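Local coordinates for protein Rho guanine nucleotide exchange factor 3 (Mus musculus, PDB 2Z0Q) that acts as a guanine nucleotide exchange factor for the small GTPases RhoA and RhoB, here as its DH-PH fragment, at residues K16-L27 with L166-P175. Sequence-based numbering, arbitrary orientation.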
# COMPACT_ATOMS: atom_id res chain seq x y z
N LYS A 16 15.36 -29.25 -16.15
CA LYS A 16 14.08 -28.53 -16.25
C LYS A 16 13.05 -29.11 -15.29
O LYS A 16 12.32 -28.35 -14.63
CB LYS A 16 13.57 -28.64 -17.70
CG LYS A 16 12.25 -27.92 -18.00
CD LYS A 16 11.99 -27.96 -19.53
CE LYS A 16 10.75 -27.13 -19.89
NZ LYS A 16 10.53 -26.97 -21.37
N GLU A 17 12.99 -30.44 -15.19
CA GLU A 17 12.01 -31.09 -14.29
C GLU A 17 12.36 -30.78 -12.83
O GLU A 17 11.47 -30.60 -12.04
CB GLU A 17 11.95 -32.61 -14.52
CG GLU A 17 11.00 -33.38 -13.59
CD GLU A 17 9.57 -32.86 -13.59
OE1 GLU A 17 9.15 -32.19 -14.58
OE2 GLU A 17 8.85 -33.16 -12.61
N ILE A 18 13.64 -30.73 -12.49
CA ILE A 18 14.00 -30.39 -11.11
C ILE A 18 13.58 -28.94 -10.85
O ILE A 18 13.04 -28.63 -9.78
CB ILE A 18 15.52 -30.59 -10.89
CG1 ILE A 18 15.84 -32.10 -11.06
CG2 ILE A 18 15.89 -30.16 -9.45
CD1 ILE A 18 17.38 -32.42 -11.06
N LYS A 19 13.77 -28.06 -11.83
CA LYS A 19 13.33 -26.67 -11.67
C LYS A 19 11.79 -26.57 -11.55
O LYS A 19 11.27 -25.72 -10.82
CB LYS A 19 13.81 -25.81 -12.85
CG LYS A 19 15.33 -25.63 -12.87
CD LYS A 19 15.75 -24.84 -14.10
CE LYS A 19 17.25 -24.81 -14.23
NZ LYS A 19 17.68 -24.07 -15.49
N ARG A 20 11.07 -27.45 -12.24
CA ARG A 20 9.62 -27.45 -12.15
C ARG A 20 9.22 -27.88 -10.73
O ARG A 20 8.36 -27.29 -10.12
CB ARG A 20 9.03 -28.46 -13.12
CG ARG A 20 7.51 -28.27 -13.29
CD ARG A 20 6.91 -29.27 -14.30
NE ARG A 20 6.90 -30.68 -13.84
CZ ARG A 20 5.85 -31.31 -13.32
NH1 ARG A 20 4.69 -30.70 -13.14
NH2 ARG A 20 5.96 -32.58 -12.97
N GLN A 21 9.88 -28.91 -10.20
CA GLN A 21 9.55 -29.35 -8.83
C GLN A 21 9.90 -28.26 -7.83
O GLN A 21 9.17 -28.07 -6.86
CB GLN A 21 10.23 -30.69 -8.48
CG GLN A 21 9.74 -31.88 -9.32
CD GLN A 21 8.25 -32.14 -9.12
OE1 GLN A 21 7.75 -32.11 -8.01
NE2 GLN A 21 7.55 -32.40 -10.20
N GLU A 22 11.01 -27.55 -8.05
CA GLU A 22 11.35 -26.45 -7.17
C GLU A 22 10.24 -25.38 -7.21
O GLU A 22 9.77 -24.89 -6.17
CB GLU A 22 12.68 -25.81 -7.60
CG GLU A 22 13.86 -26.69 -7.22
CD GLU A 22 15.20 -25.95 -7.37
OE1 GLU A 22 15.24 -24.95 -8.11
OE2 GLU A 22 16.19 -26.37 -6.73
N ALA A 23 9.80 -25.04 -8.42
CA ALA A 23 8.79 -23.99 -8.55
C ALA A 23 7.48 -24.37 -7.84
O ALA A 23 6.83 -23.52 -7.25
CB ALA A 23 8.55 -23.68 -10.08
N ILE A 24 7.10 -25.64 -7.91
CA ILE A 24 5.85 -26.10 -7.29
C ILE A 24 5.98 -26.09 -5.75
O ILE A 24 5.08 -25.68 -5.01
CB ILE A 24 5.51 -27.50 -7.80
CG1 ILE A 24 5.05 -27.40 -9.25
CG2 ILE A 24 4.41 -28.15 -6.94
CD1 ILE A 24 4.95 -28.77 -9.94
N PHE A 25 7.14 -26.54 -5.27
CA PHE A 25 7.35 -26.56 -3.83
C PHE A 25 7.34 -25.12 -3.29
O PHE A 25 6.75 -24.85 -2.25
CB PHE A 25 8.70 -27.24 -3.50
CG PHE A 25 8.78 -27.70 -2.07
CD1 PHE A 25 8.13 -28.87 -1.69
CD2 PHE A 25 9.42 -26.95 -1.12
CE1 PHE A 25 8.11 -29.26 -0.36
CE2 PHE A 25 9.41 -27.33 0.23
CZ PHE A 25 8.75 -28.48 0.59
N GLU A 26 7.99 -24.21 -4.02
CA GLU A 26 8.08 -22.81 -3.63
C GLU A 26 6.70 -22.18 -3.53
O GLU A 26 6.43 -21.38 -2.63
CB GLU A 26 8.95 -22.03 -4.64
CG GLU A 26 10.48 -22.30 -4.43
CD GLU A 26 11.33 -22.05 -5.67
OE1 GLU A 26 10.89 -21.30 -6.57
OE2 GLU A 26 12.46 -22.61 -5.76
N LEU A 27 5.83 -22.51 -4.50
CA LEU A 27 4.46 -22.00 -4.47
C LEU A 27 3.80 -22.34 -3.14
O LEU A 27 3.25 -21.49 -2.47
CB LEU A 27 3.64 -22.63 -5.59
CG LEU A 27 2.15 -22.24 -5.55
CD1 LEU A 27 2.04 -20.74 -5.77
CD2 LEU A 27 1.38 -22.99 -6.69
N LEU A 166 4.91 -16.34 -9.96
CA LEU A 166 5.10 -17.67 -9.37
C LEU A 166 4.55 -18.79 -10.23
O LEU A 166 5.19 -19.84 -10.37
CB LEU A 166 4.44 -17.71 -7.98
CG LEU A 166 4.96 -16.80 -6.89
CD1 LEU A 166 3.92 -16.80 -5.68
CD2 LEU A 166 6.33 -17.35 -6.45
N LEU A 167 3.35 -18.60 -10.78
CA LEU A 167 2.79 -19.65 -11.63
C LEU A 167 3.55 -19.72 -12.96
O LEU A 167 3.68 -20.79 -13.52
CB LEU A 167 1.30 -19.38 -11.91
CG LEU A 167 0.45 -19.27 -10.65
CD1 LEU A 167 -1.06 -19.30 -11.04
CD2 LEU A 167 0.78 -20.41 -9.68
N ARG A 168 4.05 -18.58 -13.47
CA ARG A 168 4.79 -18.65 -14.72
C ARG A 168 6.15 -19.38 -14.53
O ARG A 168 6.68 -19.99 -15.45
CB ARG A 168 4.99 -17.22 -15.33
CG ARG A 168 5.42 -17.31 -16.77
CD ARG A 168 5.51 -15.94 -17.44
NE ARG A 168 4.25 -15.21 -17.42
CZ ARG A 168 3.97 -14.17 -16.63
NH1 ARG A 168 4.85 -13.68 -15.75
NH2 ARG A 168 2.78 -13.57 -16.74
N GLU A 169 6.71 -19.29 -13.32
CA GLU A 169 7.98 -19.99 -13.01
C GLU A 169 7.69 -21.50 -13.12
O GLU A 169 8.53 -22.25 -13.61
CB GLU A 169 8.46 -19.59 -11.62
CG GLU A 169 9.77 -20.34 -11.16
CD GLU A 169 10.93 -20.09 -12.12
OE1 GLU A 169 10.95 -19.00 -12.75
OE2 GLU A 169 11.85 -20.94 -12.21
N ILE A 170 6.51 -21.97 -12.69
CA ILE A 170 6.17 -23.39 -12.88
C ILE A 170 5.97 -23.70 -14.38
O ILE A 170 6.50 -24.67 -14.92
CB ILE A 170 4.88 -23.79 -12.14
CG1 ILE A 170 4.97 -23.39 -10.65
CG2 ILE A 170 4.65 -25.28 -12.30
CD1 ILE A 170 3.64 -23.55 -9.87
N LEU A 171 5.21 -22.83 -15.04
CA LEU A 171 4.90 -23.02 -16.46
C LEU A 171 6.14 -23.15 -17.35
O LEU A 171 6.21 -24.00 -18.24
CB LEU A 171 4.05 -21.82 -16.95
CG LEU A 171 3.77 -21.86 -18.47
CD1 LEU A 171 3.00 -23.11 -18.88
CD2 LEU A 171 2.97 -20.61 -18.81
N ARG A 172 7.13 -22.29 -17.12
CA ARG A 172 8.29 -22.33 -18.02
C ARG A 172 9.11 -23.60 -17.92
O ARG A 172 9.87 -23.91 -18.82
CB ARG A 172 9.18 -21.07 -17.87
CG ARG A 172 9.93 -20.89 -16.55
CD ARG A 172 10.97 -19.72 -16.70
NE ARG A 172 10.30 -18.51 -17.19
CZ ARG A 172 9.68 -17.62 -16.41
NH1 ARG A 172 9.65 -17.77 -15.09
NH2 ARG A 172 9.02 -16.59 -16.97
N HIS A 173 8.94 -24.36 -16.85
CA HIS A 173 9.67 -25.63 -16.73
C HIS A 173 8.70 -26.81 -16.94
O HIS A 173 9.04 -27.98 -16.70
CB HIS A 173 10.34 -25.73 -15.37
CG HIS A 173 11.25 -24.58 -15.09
ND1 HIS A 173 12.31 -24.26 -15.90
CD2 HIS A 173 11.21 -23.63 -14.11
CE1 HIS A 173 12.89 -23.17 -15.43
NE2 HIS A 173 12.25 -22.77 -14.35
N THR A 174 7.51 -26.52 -17.43
CA THR A 174 6.52 -27.57 -17.69
C THR A 174 6.61 -28.00 -19.17
O THR A 174 6.45 -27.16 -20.08
CB THR A 174 5.07 -27.08 -17.37
OG1 THR A 174 4.97 -26.68 -15.98
CG2 THR A 174 4.05 -28.20 -17.62
N PRO A 175 6.88 -29.29 -19.43
CA PRO A 175 7.00 -29.82 -20.80
C PRO A 175 5.72 -29.72 -21.66
O PRO A 175 4.61 -29.66 -21.14
CB PRO A 175 7.47 -31.27 -20.56
CG PRO A 175 6.92 -31.61 -19.24
CD PRO A 175 7.02 -30.34 -18.42
O HOH W 1 9.89 -30.65 -16.80
O HOH W 2 12.23 -23.06 -10.56
O HOH W 3 3.61 -28.25 -13.76
O HOH W 4 6.59 -20.79 -8.06
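The His173 imidazole is sandwiched: Lys19 CB sits over the centre of one face, a CH-pi contact 3.5 Å from the centroid, and Arg172 CG covers the other. At the ring edge NE2 donates to Glu169 OE2 (2.8 Å), in the ring plane but from above the carboxylate, and a water ties that same oxygen to Lys19 O. Glu17 lies at the edge of the Arg20 guanidinium, NE and NH2 gripping one carboxylate oxygen each, the NH2 bond tilted from the plane. Waters link Glu17 OE1 to His173 O and Arg20 NH1 to Thr174 OG1. CG anti to the carbonyl carbon (chi1 -56°) turns the His173 ring over Lys19 CB and toward Glu169. Replacing the imidazole with an alanine is likely to uncover Lys19 CB and leave Glu169 OE2 without its ring donor. His173 CB lies 3.4 Å from Lys16 O, and Arg20 CD 3.5 Å from His173 O. Farther along, Ile170 is a knob among Arg20, Ala23, Ile24 and Leu27, its CG1 3.6 Å from Ala23 CB; Leu27 CD2 also meets Leu167 CD2. The axes of 16-27 and 166-172 approach to 8.3 Å, nearly antiparallel (158°). In the helical DH domain, this joins the start of helix 15-51 to the last turns of helix 155-172, whose Leu167 also packs on helix 180-213, and the turn that follows.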